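SAM-dependent O-methyltransferase (Leptospira interrogans, PDB 2HNK) probably transfers methyl groups from S-adenosylmethionine to hydroxyl groups of an acceptor, and is seen here with the product S-adenosylhomocysteine bound. Local coordinates at residues Q126-S131 against L168-P173; N162-I167 against N205-N210. All blocks are in the same frame, centred on the assembly; numbering follows the deposited sequence.

Contact 1: Q126-S131 against L168-P173; sequences QVLIDS and LKLLKP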
# COMPACT_ATOMS: atom_id res chain seq x y z
N GLN C 126 -3.95 -12.04 -24.13
CA GLN C 126 -3.31 -11.97 -25.45
C GLN C 126 -4.20 -11.34 -26.50
O GLN C 126 -3.75 -10.50 -27.26
CB GLN C 126 -2.84 -13.34 -25.93
CG GLN C 126 -1.97 -13.28 -27.19
CD GLN C 126 -0.70 -12.46 -26.99
OE1 GLN C 126 0.11 -12.76 -26.12
NE2 GLN C 126 -0.54 -11.42 -27.80
N VAL C 127 -5.47 -11.73 -26.53
CA VAL C 127 -6.46 -11.14 -27.44
C VAL C 127 -6.58 -9.62 -27.22
O VAL C 127 -6.74 -8.85 -28.17
CB VAL C 127 -7.83 -11.82 -27.28
CG1 VAL C 127 -8.91 -11.08 -28.05
CG2 VAL C 127 -7.75 -13.27 -27.72
N LEU C 128 -6.50 -9.21 -25.96
CA LEU C 128 -6.56 -7.81 -25.56
C LEU C 128 -5.32 -7.04 -26.03
O LEU C 128 -5.42 -5.90 -26.51
CB LEU C 128 -6.72 -7.72 -24.04
CG LEU C 128 -7.60 -6.64 -23.42
CD1 LEU C 128 -9.00 -6.63 -24.02
CD2 LEU C 128 -7.68 -6.87 -21.92
N ILE C 129 -4.15 -7.67 -25.90
CA ILE C 129 -2.92 -7.09 -26.42
C ILE C 129 -2.98 -6.90 -27.95
O ILE C 129 -2.66 -5.82 -28.46
CB ILE C 129 -1.68 -7.93 -26.03
CG1 ILE C 129 -1.42 -7.83 -24.52
CG2 ILE C 129 -0.44 -7.47 -26.80
CD1 ILE C 129 -0.53 -8.93 -23.96
N ASP C 130 -3.42 -7.94 -28.66
CA ASP C 130 -3.40 -7.95 -30.13
C ASP C 130 -4.56 -7.21 -30.79
O ASP C 130 -4.50 -6.91 -31.98
CB ASP C 130 -3.36 -9.39 -30.65
CG ASP C 130 -2.14 -10.14 -30.19
OD1 ASP C 130 -1.07 -9.52 -30.02
OD2 ASP C 130 -2.25 -11.37 -29.99
N SER C 131 -5.62 -6.94 -30.03
CA SER C 131 -6.82 -6.26 -30.54
C SER C 131 -6.50 -4.91 -31.16
O SER C 131 -5.74 -4.12 -30.59
CB SER C 131 -7.85 -6.09 -29.42
OG SER C 131 -8.55 -7.30 -29.18
N LEU C 168 2.73 -6.69 -17.91
CA LEU C 168 3.68 -5.61 -18.07
C LEU C 168 3.46 -4.88 -19.40
O LEU C 168 3.68 -3.67 -19.49
CB LEU C 168 5.10 -6.18 -18.01
CG LEU C 168 6.09 -5.52 -17.05
CD1 LEU C 168 5.49 -5.36 -15.65
CD2 LEU C 168 7.36 -6.36 -17.01
N LYS C 169 3.04 -5.63 -20.42
CA LYS C 169 2.72 -5.09 -21.73
C LYS C 169 1.39 -4.32 -21.71
O LYS C 169 1.27 -3.25 -22.32
CB LYS C 169 2.70 -6.23 -22.77
CG LYS C 169 2.40 -5.78 -24.20
CD LYS C 169 3.50 -6.23 -25.18
CE LYS C 169 4.75 -5.37 -25.04
NZ LYS C 169 5.98 -6.04 -25.59
N LEU C 170 0.41 -4.85 -20.98
CA LEU C 170 -0.89 -4.17 -20.88
C LEU C 170 -0.86 -2.95 -19.97
O LEU C 170 -1.63 -2.02 -20.17
CB LEU C 170 -1.99 -5.15 -20.43
CG LEU C 170 -2.52 -6.08 -21.52
CD1 LEU C 170 -3.20 -7.29 -20.90
CD2 LEU C 170 -3.47 -5.35 -22.49
N LEU C 171 0.02 -2.95 -18.97
CA LEU C 171 0.13 -1.83 -18.04
C LEU C 171 0.74 -0.59 -18.68
O LEU C 171 1.73 -0.69 -19.40
CB LEU C 171 0.97 -2.20 -16.81
CG LEU C 171 0.37 -2.94 -15.61
CD1 LEU C 171 1.48 -3.20 -14.59
CD2 LEU C 171 -0.78 -2.16 -14.97
N LYS C 172 0.15 0.57 -18.38
CA LYS C 172 0.75 1.86 -18.71
C LYS C 172 2.01 2.06 -17.86
O LYS C 172 2.11 1.51 -16.76
CB LYS C 172 -0.22 3.00 -18.39
CG LYS C 172 -1.56 2.94 -19.13
CD LYS C 172 -2.38 4.16 -18.73
CE LYS C 172 -3.83 4.00 -19.07
NZ LYS C 172 -4.56 5.13 -18.45
N PRO C 173 2.99 2.84 -18.37
CA PRO C 173 4.11 3.21 -17.50
C PRO C 173 3.57 3.87 -16.23
O PRO C 173 2.60 4.62 -16.29
CB PRO C 173 4.89 4.21 -18.36
CG PRO C 173 4.62 3.75 -19.78
CD PRO C 173 3.16 3.39 -19.73
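Next to the I129–L170 packing, the flat groups are the Q126 amide and the D130 carboxylate. Q126 NE2 donates to D130 OD2 over 2.8 Å with an N-H...O angle of 160°. The acceptor lies close to the amide plane but is itself met from above the carboxylate plane, 36° out of it, so the two plates are tilted against each other. The contact across the segments is aliphatic. I129 CG1 meets L170 CG at 3.6 Å and L170 CD2 at 3.8 Å, the I129 CG1 branch lying against the L170 branch point and one methyl. With CG1 beside its backbone N (chi1 -69°), I129 sends that branch to L170, while CG2, anti to the N, lies 4.2 Å from K169 CG. L128 CB also approaches L170 CD2, at 4.3 Å, a looser contact. Helices 121-130 and 160-170 are successive beta-alpha-beta connections of the Rossmann-like sheet, packed side by side here at their C-terminal ends. Beneath them L170 rests on I148 and F151 of strand 148-153; L128 touches W137 and A138 of a loop. At the end of helix 121-130, S131 OG donates to V127 O over 2.6 Å, reinforcing a weak bond from S131 N to the same carbonyl.

Contact 2: N162-I167 against N205-N210; sequences NYYPLI and NELVYN. With SAH (S-adenosyl-L-homocysteine), chain O.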
# COMPACT_ATOMS: atom_id res chain seq x y z
N ASN C 162 4.09 -16.67 -16.38
CA ASN C 162 3.58 -16.43 -17.74
C ASN C 162 2.63 -15.24 -17.85
O ASN C 162 2.56 -14.60 -18.90
CB ASN C 162 2.92 -17.70 -18.28
CG ASN C 162 3.88 -18.88 -18.31
OD1 ASN C 162 5.02 -18.75 -18.73
ND2 ASN C 162 3.42 -20.03 -17.83
N TYR C 163 1.91 -14.94 -16.77
CA TYR C 163 1.06 -13.76 -16.74
C TYR C 163 1.90 -12.48 -16.75
O TYR C 163 1.54 -11.49 -17.40
CB TYR C 163 0.11 -13.79 -15.53
CG TYR C 163 -0.93 -14.89 -15.62
CD1 TYR C 163 -1.83 -14.93 -16.69
CD2 TYR C 163 -1.03 -15.88 -14.64
CE1 TYR C 163 -2.80 -15.93 -16.78
CE2 TYR C 163 -2.00 -16.89 -14.72
CZ TYR C 163 -2.87 -16.91 -15.81
OH TYR C 163 -3.83 -17.88 -15.94
N TYR C 164 3.03 -12.53 -16.05
CA TYR C 164 3.88 -11.36 -15.84
C TYR C 164 4.20 -10.52 -17.09
O TYR C 164 3.88 -9.33 -17.12
CB TYR C 164 5.15 -11.76 -15.07
CG TYR C 164 6.02 -10.59 -14.69
CD1 TYR C 164 5.59 -9.65 -13.76
CD2 TYR C 164 7.28 -10.43 -15.27
CE1 TYR C 164 6.40 -8.55 -13.42
CE2 TYR C 164 8.09 -9.34 -14.93
CZ TYR C 164 7.64 -8.41 -14.01
OH TYR C 164 8.44 -7.34 -13.67
N PRO C 165 4.82 -11.13 -18.13
CA PRO C 165 5.11 -10.31 -19.34
C PRO C 165 3.87 -9.70 -19.99
O PRO C 165 3.94 -8.58 -20.48
CB PRO C 165 5.81 -11.30 -20.29
CG PRO C 165 5.47 -12.67 -19.75
CD PRO C 165 5.33 -12.51 -18.27
N LEU C 166 2.74 -10.41 -19.97
CA LEU C 166 1.47 -9.90 -20.51
C LEU C 166 0.89 -8.73 -19.70
O LEU C 166 0.33 -7.77 -20.27
CB LEU C 166 0.43 -11.03 -20.59
CG LEU C 166 0.74 -12.37 -21.30
CD1 LEU C 166 -0.44 -13.34 -21.15
CD2 LEU C 166 1.08 -12.19 -22.78
N ILE C 167 1.01 -8.82 -18.38
CA ILE C 167 0.61 -7.74 -17.46
C ILE C 167 1.43 -6.49 -17.75
O ILE C 167 0.90 -5.39 -17.84
CB ILE C 167 0.81 -8.17 -15.98
CG1 ILE C 167 -0.22 -9.25 -15.60
CG2 ILE C 167 0.74 -6.95 -15.03
CD1 ILE C 167 0.17 -10.08 -14.40
N ASN C 205 8.34 -14.24 -8.23
CA ASN C 205 9.01 -13.33 -7.28
C ASN C 205 10.42 -12.98 -7.75
O ASN C 205 10.86 -11.84 -7.63
CB ASN C 205 9.05 -13.90 -5.86
CG ASN C 205 7.67 -13.99 -5.22
OD1 ASN C 205 6.71 -13.36 -5.68
ND2 ASN C 205 7.56 -14.76 -4.15
N GLU C 206 11.09 -13.97 -8.33
CA GLU C 206 12.44 -13.85 -8.85
C GLU C 206 12.48 -12.92 -10.07
O GLU C 206 13.33 -12.03 -10.13
CB GLU C 206 12.95 -15.26 -9.19
CG GLU C 206 14.38 -15.40 -9.65
CD GLU C 206 14.78 -16.88 -9.87
OE1 GLU C 206 14.19 -17.56 -10.77
OE2 GLU C 206 15.69 -17.34 -9.13
N LEU C 207 11.56 -13.12 -11.02
CA LEU C 207 11.44 -12.25 -12.20
C LEU C 207 11.25 -10.78 -11.82
O LEU C 207 11.91 -9.90 -12.36
CB LEU C 207 10.25 -12.68 -13.07
CG LEU C 207 10.41 -13.80 -14.10
CD1 LEU C 207 9.04 -14.24 -14.63
CD2 LEU C 207 11.34 -13.36 -15.25
N VAL C 208 10.32 -10.55 -10.89
CA VAL C 208 9.99 -9.20 -10.42
C VAL C 208 11.21 -8.54 -9.78
O VAL C 208 11.55 -7.40 -10.11
CB VAL C 208 8.81 -9.25 -9.42
CG1 VAL C 208 8.68 -7.95 -8.67
CG2 VAL C 208 7.51 -9.62 -10.14
N TYR C 209 11.86 -9.27 -8.88
CA TYR C 209 13.04 -8.79 -8.18
C TYR C 209 14.20 -8.39 -9.08
O TYR C 209 14.90 -7.44 -8.79
CB TYR C 209 13.55 -9.84 -7.18
CG TYR C 209 14.73 -9.36 -6.38
CD1 TYR C 209 14.59 -8.31 -5.46
CD2 TYR C 209 15.99 -9.93 -6.54
CE1 TYR C 209 15.67 -7.86 -4.73
CE2 TYR C 209 17.08 -9.48 -5.80
CZ TYR C 209 16.90 -8.44 -4.90
OH TYR C 209 17.96 -7.99 -4.16
N ASN C 210 14.40 -9.13 -10.17
CA ASN C 210 15.54 -8.89 -11.04
C ASN C 210 15.18 -8.00 -12.23
O ASN C 210 16.04 -7.68 -13.05
CB ASN C 210 16.13 -10.22 -11.50
CG ASN C 210 16.74 -11.01 -10.34
OD1 ASN C 210 17.70 -10.57 -9.70
ND2 ASN C 210 16.19 -12.19 -10.07
N SAH O . -9.86 -12.84 -6.28
CA SAH O . -10.69 -13.91 -5.65
CB SAH O . -9.85 -15.16 -5.41
CG SAH O . -9.32 -15.82 -6.69
SD SAH O . -9.23 -17.61 -6.47
C SAH O . -11.41 -13.47 -4.36
O SAH O . -12.23 -14.21 -3.80
OXT SAH O . -11.20 -12.37 -3.85
C5' SAH O . -8.62 -17.94 -8.15
C4' SAH O . -9.69 -17.95 -9.24
O4' SAH O . -9.04 -17.96 -10.50
C3' SAH O . -10.57 -19.19 -9.19
O3' SAH O . -11.92 -18.78 -9.18
C2' SAH O . -10.30 -19.96 -10.47
O2' SAH O . -11.50 -20.43 -11.04
C1' SAH O . -9.64 -18.90 -11.36
N9 SAH O . -8.67 -19.46 -12.33
C8 SAH O . -7.89 -20.59 -12.22
N7 SAH O . -7.15 -20.72 -13.35
C5 SAH O . -7.44 -19.68 -14.18
C6 SAH O . -6.98 -19.32 -15.44
N6 SAH O . -6.08 -20.05 -16.08
N1 SAH O . -7.48 -18.18 -16.05
C2 SAH O . -8.42 -17.39 -15.40
N3 SAH O . -8.87 -17.76 -14.15
C4 SAH O . -8.39 -18.89 -13.55
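V208 and L207 approach the Y164 ring obliquely from one side of its plane, at opposite corners. V208 CG2 is centred on the CE1 corner, 3.6 Å from Y164 CE1 and 4.1 Å from both Y164 CD1 and Y164 CZ. Across the ring, at the position para to CE1, Y164 CD2 lies 4.2 Å from L207 CD1. The ring reaches the other helix because Y164 CG is anti to the backbone N (chi1 -175°). V208 CG2 stands beside the backbone N, with CG1 anti to that N (chi1 166°). The phenol oxygen is not left to this apolar setting: Y164 OH is hydrogen-bonded to OD2 of D211, the residue following N205-N210. Y163, one position earlier on the helix, points elsewhere; its OH lies 3.1 Å from N6 of the bound S-adenosylhomocysteine and is hydrogen-bonded to D156. One helix thus serves both pocket and packing. On its other flanks, helix 196-210 meets the second subunit, where Y209 OH is hydrogen-bonded to V21 O of that chain. Against the sheet, Y164 packs on V214 and V208 on V216, both in edge strand 214-219, which pairs with the antiparallel strand 225-230, while I167 covers I67 and F151 of the parallel strands.

Both contacts use helix 160-170, which lies between helices 121-130 and 196-210, and they meet directly: L166 CD2 is 3.8 Å from I129 CD1 and 3.5 Å from Q126 OE1. Contact 1 is the more open, with two of its four touching residues buried and K169 exposed; contact 2 buries two of three, L207 being the exposed one. Both cross by apolar packing, yet one is aliphatic throughout and the other centres on a tyrosine ring. Their polar bonds differ in place too: around contact 1 they include the local Q126–D130 bond and the K172–D149 salt bridge, whereas around contact 2 they reach D211, the second subunit and D156 at the cofactor pocket.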